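Local coordinates for protein botulinum neurotoxin type G (Clostridium botulinum, PDB 3MPP) that binds the toxin to the nerve-cell surface through its receptor-binding domain, so that the heavy chain can deliver the protease light chain into the host cytosol, at residues D228-P233 and N278-L283; V322-N327 and D348-K353. The protein carries 4 engineered substitutions. All coordinates share one frame; numbering follows the deposited sequence.

Interaction 1: D228-P233 and N278-L283; sequences DFWGNP and NLYLGL
Leu279 sets its CD1 methyl against the outer rims of two neighbouring aromatic rings, Phe229 and Trp230. Phe229 CE2 lies 3.5 Å from Leu279 CD1, and Trp230 CH2 meets the same methyl at 3.7 Å. Both approaches are oblique to the rings. The side chains of Phe229 and Leu279 cross at about a right angle, whereas Trp230 and Leu279 come from opposite directions. Phe229 reaches forward because its CG is anti to the backbone N (chi1 -176°), and its edge stands over the indole, with Phe229 CD2 3.6 Å above the Trp230 ring plane and offset toward the rim. This is a T-shaped (edge-to-face) pair, the edge of Phe229 directed at the face of the indole, where Trp230 CD2 lies in the Phe229 ring plane. Tyr280 adds a looser flank: its side chain crosses that of Trp230 at roughly a right angle, bringing Tyr280 OH to 3.9 Å from Trp230 CZ2.

The turn behind the rings, a type I beta turn from Asp228 to Gly231, is held by its own bonds: Asp228 OD1 accepts Asn232 N at 2.9 Å, from above the carboxylate plane (45° out of it), and a weak bond from Trp230 N. Loop 228-233 lies where the C-terminal beta-trefoil subdomain meets the N-terminal one, Asn232 OD1 bonding to Trp143 NE1 and Phe229 making a cation-pi contact with Lys142.

No hydrogen bond joins the two segments. Instead, Trp230 NE1 donates to Pro424 O, Tyr280 OH bonds to Trp429 O and Asp426 N, and Glu431 accepts from Leu279 N and Tyr280 N, while Ile423 touches Phe229, Trp230 and Leu279. The chemistry implies cohesion that is almost wholly apolar, with direction probably supplied by hydrogen bonds to the C-terminal part of the chain.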
ATOM      1  N   ASP A 228       3.567  -5.696  -2.243  1.00 22.39           N
ATOM      2  CA  ASP A 228       3.517  -5.030  -3.547  1.00 22.73           C
ATOM      3  C   ASP A 228       3.241  -3.527  -3.390  1.00 20.80           C
ATOM      4  O   ASP A 228       3.117  -3.011  -2.273  1.00 23.88           O
ATOM      5  CB  ASP A 228       2.513  -5.724  -4.505  1.00 16.72           C
ATOM      6  CG  ASP A 228       1.047  -5.600  -4.054  1.00 23.71           C
ATOM      7  OD1 ASP A 228       0.724  -4.732  -3.219  1.00 23.03           O
ATOM      8  OD2 ASP A 228       0.209  -6.372  -4.558  1.00 22.29           O
ATOM      9  N   PHE A 229       3.205  -2.826  -4.520  1.00 20.58           N
ATOM     10  CA  PHE A 229       3.018  -1.384  -4.585  1.00 18.80           C
ATOM     11  C   PHE A 229       1.737  -0.961  -3.844  1.00 23.71           C
ATOM     12  O   PHE A 229       1.666   0.139  -3.285  1.00 20.64           O
ATOM     13  CB  PHE A 229       2.921  -1.027  -6.069  1.00 20.33           C
ATOM     14  CG  PHE A 229       2.820   0.448  -6.376  1.00 22.11           C
ATOM     15  CD1 PHE A 229       3.962   1.244  -6.428  1.00 20.59           C
ATOM     16  CD2 PHE A 229       1.600   1.008  -6.721  1.00 21.01           C
ATOM     17  CE1 PHE A 229       3.874   2.574  -6.786  1.00 31.45           C
ATOM     18  CE2 PHE A 229       1.498   2.347  -7.066  1.00 25.55           C
ATOM     19  CZ  PHE A 229       2.641   3.133  -7.096  1.00 29.40           C
ATOM     20  N   TRP A 230       0.717  -1.823  -3.858  1.00 25.02           N
ATOM     21  CA  TRP A 230      -0.568  -1.483  -3.223  1.00 21.88           C
ATOM     22  C   TRP A 230      -0.572  -1.775  -1.712  1.00 24.86           C
ATOM     23  O   TRP A 230      -1.477  -1.351  -0.989  1.00 25.31           O
ATOM     24  CB  TRP A 230      -1.722  -2.224  -3.911  1.00 20.09           C
ATOM     25  CG  TRP A 230      -1.701  -2.066  -5.404  1.00 23.76           C
ATOM     26  CD1 TRP A 230      -1.558  -3.063  -6.334  1.00 22.33           C
ATOM     27  CD2 TRP A 230      -1.815  -0.838  -6.147  1.00 20.25           C
ATOM     28  NE1 TRP A 230      -1.588  -2.531  -7.609  1.00 18.86           N
ATOM     29  CE2 TRP A 230      -1.739  -1.170  -7.520  1.00 20.01           C
ATOM     30  CE3 TRP A 230      -1.965   0.503  -5.784  1.00 24.44           C
ATOM     31  CZ2 TRP A 230      -1.806  -0.208  -8.527  1.00 22.09           C
ATOM     32  CZ3 TRP A 230      -2.041   1.461  -6.787  1.00 28.92           C
ATOM     33  CH2 TRP A 230      -1.969   1.099  -8.143  1.00 27.90           C
ATOM     34  N   GLY A 231       0.430  -2.514  -1.247  1.00 23.84           N
ATOM     35  CA  GLY A 231       0.530  -2.882   0.158  1.00 23.14           C
ATOM     36  C   GLY A 231       0.016  -4.269   0.506  1.00 27.32           C
ATOM     37  O   GLY A 231      -0.128  -4.588   1.684  1.00 27.91           O
ATOM     38  N   ASN A 232      -0.289  -5.083  -0.505  1.00 24.87           N
ATOM     39  CA  ASN A 232      -0.640  -6.486  -0.275  1.00 23.82           C
ATOM     40  C   ASN A 232       0.582  -7.398  -0.369  1.00 29.18           C
ATOM     41  O   ASN A 232       1.607  -7.014  -0.942  1.00 24.75           O
ATOM     42  CB  ASN A 232      -1.702  -6.938  -1.282  1.00 29.36           C
ATOM     43  CG  ASN A 232      -3.066  -6.391  -0.950  1.00 29.91           C
ATOM     44  OD1 ASN A 232      -3.413  -6.253   0.222  1.00 32.81           O
ATOM     45  ND2 ASN A 232      -3.845  -6.074  -1.973  1.00 29.93           N
ATOM     46  N   PRO A 233       0.483  -8.614   0.190  1.00 24.17           N
ATOM     47  CA  PRO A 233       1.630  -9.526   0.070  1.00 22.88           C
ATOM     48  C   PRO A 233       2.115  -9.710  -1.374  1.00 21.20           C
ATOM     49  O   PRO A 233       1.326  -9.816  -2.314  1.00 24.30           O
ATOM     50  CB  PRO A 233       1.082 -10.848   0.609  1.00 26.23           C
ATOM     51  CG  PRO A 233       0.027 -10.406   1.628  1.00 29.39           C
ATOM     52  CD  PRO A 233      -0.613  -9.186   0.997  1.00 27.45           C
ATOM     53  N   ASN A 278       1.343   7.162 -15.459  1.00 20.14           N
ATOM     54  CA  ASN A 278       0.994   5.748 -15.654  1.00 24.01           C
ATOM     55  C   ASN A 278       1.980   4.775 -14.996  1.00 27.41           C
ATOM     56  O   ASN A 278       3.178   5.039 -14.954  1.00 22.99           O
ATOM     57  CB  ASN A 278       0.885   5.446 -17.155  1.00 26.26           C
ATOM     58  CG  ASN A 278      -0.333   6.081 -17.768  1.00 31.18           C
ATOM     59  OD1 ASN A 278      -0.249   6.856 -18.731  1.00 31.80           O
ATOM     60  ND2 ASN A 278      -1.481   5.788 -17.188  1.00 18.15           N
ATOM     61  N   LEU A 279       1.447   3.651 -14.514  1.00 21.18           N
ATOM     62  CA  LEU A 279       2.165   2.643 -13.736  1.00 23.24           C
ATOM     63  C   LEU A 279       2.372   1.352 -14.497  1.00 23.36           C
ATOM     64  O   LEU A 279       3.359   0.633 -14.290  1.00 20.82           O
ATOM     65  CB  LEU A 279       1.357   2.297 -12.477  1.00 23.49           C
ATOM     66  CG  LEU A 279       1.074   3.485 -11.556  1.00 21.58           C
ATOM     67  CD1 LEU A 279       0.372   3.014 -10.297  1.00 20.40           C
ATOM     68  CD2 LEU A 279       2.391   4.196 -11.207  1.00 23.56           C
ATOM     69  N   TYR A 280       1.415   1.021 -15.351  1.00 23.45           N
ATOM     70  CA  TYR A 280       1.496  -0.233 -16.070  1.00 20.59           C
ATOM     71  C   TYR A 280       2.298  -0.064 -17.359  1.00 25.28           C
ATOM     72  O   TYR A 280       1.738  -0.098 -18.443  1.00 27.10           O
ATOM     73  CB  TYR A 280       0.099  -0.748 -16.387  1.00 21.27           C
ATOM     74  CG  TYR A 280      -0.822  -0.828 -15.203  1.00 22.42           C
ATOM     75  CD1 TYR A 280      -0.362  -1.248 -13.966  1.00 22.32           C
ATOM     76  CD2 TYR A 280      -2.180  -0.553 -15.341  1.00 24.02           C
ATOM     77  CE1 TYR A 280      -1.234  -1.366 -12.880  1.00 25.04           C
ATOM     78  CE2 TYR A 280      -3.045  -0.663 -14.268  1.00 25.02           C
ATOM     79  CZ  TYR A 280      -2.567  -1.069 -13.041  1.00 22.07           C
ATOM     80  OH  TYR A 280      -3.443  -1.170 -11.973  1.00 24.59           O
ATOM     81  N   LEU A 281       3.607   0.113 -17.221  1.00 24.61           N
ATOM     82  CA  LEU A 281       4.489   0.446 -18.347  1.00 23.41           C
ATOM     83  C   LEU A 281       5.747  -0.404 -18.269  1.00 23.68           C
ATOM     84  O   LEU A 281       6.180  -0.745 -17.178  1.00 21.39           O
ATOM     85  CB  LEU A 281       4.901   1.919 -18.270  1.00 20.84           C
ATOM     86  CG  LEU A 281       3.808   2.988 -18.385  1.00 23.67           C
ATOM     87  CD1 LEU A 281       4.412   4.369 -18.118  1.00 23.47           C
ATOM     88  CD2 LEU A 281       3.198   2.927 -19.784  1.00 24.63           C
ATOM     89  N   GLY A 282       6.335  -0.734 -19.416  1.00 23.16           N
ATOM     90  CA  GLY A 282       7.628  -1.404 -19.439  1.00 23.55           C
ATOM     91  C   GLY A 282       7.619  -2.916 -19.254  1.00 29.17           C
ATOM     92  O   GLY A 282       6.622  -3.585 -19.521  1.00 21.98           O
ATOM     93  N   LEU A 283       8.751  -3.452 -18.799  1.00 26.56           N
ATOM     94  CA  LEU A 283       8.912  -4.888 -18.595  1.00 22.48           C
ATOM     95  C   LEU A 283       7.849  -5.411 -17.657  1.00 19.74           C
ATOM     96  O   LEU A 283       7.595  -4.817 -16.618  1.00 20.49           O
ATOM     97  CB  LEU A 283      10.284  -5.190 -17.992  1.00 16.48           C
ATOM     98  CG  LEU A 283      11.440  -4.700 -18.881  1.00 23.80           C
ATOM     99  CD1 LEU A 283      12.771  -4.751 -18.150  1.00 28.20           C
ATOM    100  CD2 LEU A 283      11.471  -5.528 -20.133  1.00 26.98           C
TER

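Interaction 2: V322-N327 and D348-K353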
ATOM      1  N   VAL A 322      15.946 -12.416 -16.192  1.00 20.69           N
ATOM      2  CA  VAL A 322      17.011 -11.503 -15.831  1.00 19.27           C
ATOM      3  C   VAL A 322      18.268 -12.288 -15.476  1.00 23.61           C
ATOM      4  O   VAL A 322      18.214 -13.194 -14.649  1.00 22.48           O
ATOM      5  CB  VAL A 322      16.604 -10.615 -14.633  1.00 22.63           C
ATOM      6  CG1 VAL A 322      17.753  -9.705 -14.242  1.00 21.31           C
ATOM      7  CG2 VAL A 322      15.328  -9.782 -14.967  1.00 20.56           C
ATOM      8  N   TYR A 323      19.391 -11.939 -16.105  1.00 19.74           N
ATOM      9  CA  TYR A 323      20.676 -12.574 -15.792  1.00 23.14           C
ATOM     10  C   TYR A 323      21.735 -11.584 -15.319  1.00 22.78           C
ATOM     11  O   TYR A 323      21.816 -10.449 -15.794  1.00 23.40           O
ATOM     12  CB  TYR A 323      21.224 -13.382 -16.980  1.00 23.54           C
ATOM     13  CG  TYR A 323      20.427 -14.628 -17.300  1.00 28.36           C
ATOM     14  CD1 TYR A 323      20.760 -15.854 -16.746  1.00 26.52           C
ATOM     15  CD2 TYR A 323      19.329 -14.566 -18.151  1.00 25.22           C
ATOM     16  CE1 TYR A 323      20.032 -17.000 -17.046  1.00 27.99           C
ATOM     17  CE2 TYR A 323      18.589 -15.693 -18.448  1.00 26.69           C
ATOM     18  CZ  TYR A 323      18.944 -16.907 -17.896  1.00 29.76           C
ATOM     19  OH  TYR A 323      18.187 -18.010 -18.189  1.00 27.86           O
ATOM     20  N   VAL A 324      22.561 -12.043 -14.392  1.00 24.48           N
ATOM     21  CA  VAL A 324      23.689 -11.274 -13.921  1.00 21.07           C
ATOM     22  C   VAL A 324      24.986 -11.771 -14.571  1.00 26.12           C
ATOM     23  O   VAL A 324      25.254 -12.972 -14.591  1.00 21.95           O
ATOM     24  CB  VAL A 324      23.796 -11.382 -12.396  1.00 25.59           C
ATOM     25  CG1 VAL A 324      25.127 -10.793 -11.903  1.00 26.00           C
ATOM     26  CG2 VAL A 324      22.617 -10.668 -11.754  1.00 23.68           C
ATOM     27  N   LEU A 325      25.789 -10.851 -15.097  1.00 23.58           N
ATOM     28  CA  LEU A 325      27.083 -11.240 -15.645  1.00 23.10           C
ATOM     29  C   LEU A 325      28.030 -11.560 -14.492  1.00 28.16           C
ATOM     30  O   LEU A 325      28.462 -10.666 -13.780  1.00 34.93           O
ATOM     31  CB  LEU A 325      27.642 -10.124 -16.530  1.00 28.35           C
ATOM     32  CG  LEU A 325      27.205 -10.215 -17.995  1.00 44.87           C
ATOM     33  CD1 LEU A 325      25.719  -9.947 -18.130  1.00 49.10           C
ATOM     34  CD2 LEU A 325      28.012  -9.264 -18.876  1.00 53.66           C
ATOM     35  N   VAL A 326      28.351 -12.833 -14.301  1.00 29.84           N
ATOM     36  CA  VAL A 326      29.111 -13.242 -13.117  1.00 38.11           C
ATOM     37  C   VAL A 326      30.607 -12.955 -13.160  1.00 37.30           C
ATOM     38  O   VAL A 326      31.235 -12.819 -12.116  1.00 45.89           O
ATOM     39  CB  VAL A 326      28.911 -14.734 -12.785  1.00 46.20           C
ATOM     40  CG1 VAL A 326      27.540 -14.948 -12.185  1.00 49.03           C
ATOM     41  CG2 VAL A 326      29.106 -15.586 -14.016  1.00 51.11           C
ATOM     42  N   ASN A 327      31.171 -12.853 -14.356  1.00 29.91           N
ATOM     43  CA  ASN A 327      32.606 -12.653 -14.497  1.00 38.03           C
ATOM     44  C   ASN A 327      32.976 -11.216 -14.839  1.00 48.08           C
ATOM     45  O   ASN A 327      33.978 -10.970 -15.502  1.00 53.65           O
ATOM     46  CB  ASN A 327      33.193 -13.604 -15.547  1.00 49.08           C
ATOM     47  CG  ASN A 327      33.165 -15.061 -15.102  1.00 53.53           C
ATOM     48  OD1 ASN A 327      32.967 -15.967 -15.913  1.00 37.13           O
ATOM     49  ND2 ASN A 327      33.358 -15.288 -13.804  1.00 51.51           N
ATOM     50  N   ASP A 348      21.189 -16.505 -12.758  1.00 23.77           N
ATOM     51  CA  ASP A 348      19.822 -15.998 -12.635  1.00 23.42           C
ATOM     52  C   ASP A 348      19.211 -16.125 -11.245  1.00 24.75           C
ATOM     53  O   ASP A 348      18.105 -15.649 -11.005  1.00 23.81           O
ATOM     54  CB  ASP A 348      18.897 -16.649 -13.666  1.00 19.96           C
ATOM     55  CG  ASP A 348      18.831 -18.176 -13.522  1.00 32.56           C
ATOM     56  OD1 ASP A 348      19.616 -18.761 -12.751  1.00 32.88           O
ATOM     57  OD2 ASP A 348      17.993 -18.788 -14.197  1.00 32.51           O
ATOM     58  N   VAL A 349      19.940 -16.734 -10.326  1.00 26.94           N
ATOM     59  CA  VAL A 349      19.429 -16.921  -8.968  1.00 27.10           C
ATOM     60  C   VAL A 349      19.584 -15.643  -8.110  1.00 28.56           C
ATOM     61  O   VAL A 349      20.701 -15.190  -7.804  1.00 24.96           O
ATOM     62  CB  VAL A 349      20.104 -18.115  -8.288  1.00 25.97           C
ATOM     63  CG1 VAL A 349      19.564 -18.281  -6.876  1.00 30.06           C
ATOM     64  CG2 VAL A 349      19.887 -19.392  -9.134  1.00 30.86           C
ATOM     65  N   LEU A 350      18.444 -15.061  -7.751  1.00 23.13           N
ATOM     66  CA  LEU A 350      18.402 -13.805  -7.022  1.00 23.79           C
ATOM     67  C   LEU A 350      17.762 -13.992  -5.652  1.00 27.46           C
ATOM     68  O   LEU A 350      17.164 -15.029  -5.366  1.00 24.43           O
ATOM     69  CB  LEU A 350      17.559 -12.785  -7.792  1.00 21.85           C
ATOM     70  CG  LEU A 350      17.871 -12.640  -9.276  1.00 22.17           C
ATOM     71  CD1 LEU A 350      16.875 -11.670  -9.942  1.00 23.01           C
ATOM     72  CD2 LEU A 350      19.319 -12.191  -9.442  1.00 19.53           C
ATOM     73  N   GLN A 351      17.871 -12.961  -4.820  1.00 27.86           N
ATOM     74  CA  GLN A 351      17.245 -12.963  -3.504  0.55 28.60           C
ATOM     75  C   GLN A 351      16.576 -11.619  -3.263  1.00 31.24           C
ATOM     76  O   GLN A 351      17.195 -10.565  -3.446  1.00 27.98           O
ATOM     77  CB  GLN A 351      18.280 -13.229  -2.413  0.55 27.26           C
ATOM     78  CG  GLN A 351      19.045 -14.525  -2.579  0.55 25.33           C
ATOM     79  CD  GLN A 351      20.283 -14.579  -1.701  0.55 35.31           C
ATOM     80  OE1 GLN A 351      20.211 -14.357  -0.495  0.55 39.07           O
ATOM     81  NE2 GLN A 351      21.430 -14.879  -2.307  0.55 38.64           N
ATOM     82  N   ILE A 352      15.303 -11.653  -2.874  1.00 23.34           N
ATOM     83  CA  ILE A 352      14.571 -10.434  -2.559  1.00 27.90           C
ATOM     84  C   ILE A 352      14.706 -10.160  -1.067  1.00 31.38           C
ATOM     85  O   ILE A 352      14.555 -11.058  -0.236  1.00 30.38           O
ATOM     86  CB  ILE A 352      13.087 -10.509  -2.971  1.00 36.71           C
ATOM     87  CG1 ILE A 352      12.955 -10.871  -4.447  1.00 50.82           C
ATOM     88  CG2 ILE A 352      12.400  -9.175  -2.761  1.00 28.36           C
ATOM     89  CD1 ILE A 352      11.568 -10.583  -5.004  1.00 53.68           C
ATOM     90  N   LYS A 353      15.001  -8.911  -0.733  1.00 23.52           N
ATOM     91  CA  LYS A 353      15.351  -8.571   0.633  1.00 23.04           C
ATOM     92  C   LYS A 353      14.599  -7.316   1.077  1.00 25.79           C
ATOM     93  O   LYS A 353      14.028  -6.591   0.263  1.00 22.35           O
ATOM     94  CB  LYS A 353      16.858  -8.316   0.737  1.00 23.66           C
ATOM     95  CG  LYS A 353      17.750  -9.394   0.168  1.00 33.44           C
ATOM     96  CD  LYS A 353      17.868 -10.604   1.080  1.00 38.44           C
ATOM     97  CE  LYS A 353      18.627 -10.285   2.341  1.00 42.94           C
ATOM     98  NZ  LYS A 353      19.186 -11.546   2.917  1.00 44.93           N
TER
HETATM   99  O   HOH W   1      16.383 -14.124 -12.651  1.00 20.86           O
HETATM  100  O   HOH W   2      18.793 -20.381 -16.564  1.00 46.02           O
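Chi1 of 60° places CG of Asp348 between its backbone N and carbonyl carbon, while chi1 of -69° sets CG of Tyr323 anti to its carbonyl carbon; with these torsions the two side chains lie alongside each other and point the same way. Their ring and carboxylate planes are only 7° apart. The touch is made by the methylene, Asp348 CB standing 3.6 Å from Tyr323 CE1 in an oblique approach. The polar ends do not bond directly: water 2, in the plane of the Tyr323 ring at its edge, is 2.9 Å from Tyr323 OH and donates to Asp348 OD2 at 3.0 Å. A second bridge links the backbones, with water 1 donating to Val322 O at 2.9 Å and to Asp348 O at 2.8 Å. Further along, Val324 CG2 and Leu350 CD2 make a lighter apolar contact at 4.3 Å.

Asp348 OD2 also forms a salt bridge with Arg321, and Tyr323 OH bonds to Asn341 N, so both polar ends have anchors beyond the water. The contact belongs to the antiparallel pairing of strands 320-325 and 346-353 in the beta-trefoil subdomain. Direct backbone bonding lies next door, Val324 with Tyr347; water 1 bridges the strands where Val322 and Asp348 do not bond directly. Strand 307-312 pairs with both, strand 332-339 flanks 320-325, and Phe377 of strand 373-382 packs on Val322 and Leu350.

Following the chain from the N terminus, residues 228-233 come first, in the loop between helix 210-220 and strand 239-244. Interaction 1 closes the loop that runs through strands 239-244, 250-255, 260-270 and 275-277 to residues 278-283. Interaction 2 opens later, at residues 322-327, and closes a shorter loop at 348-353 that includes strand 332-339. The two are therefore in series, neither nesting nor crossing. Their centres lie 21 Å apart and their nearest atoms about 6 Å apart, without touching. Both belong to the C-terminal receptor-binding subdomain: interaction 1 joins two of its loops, whereas interaction 2 joins neighbouring strands.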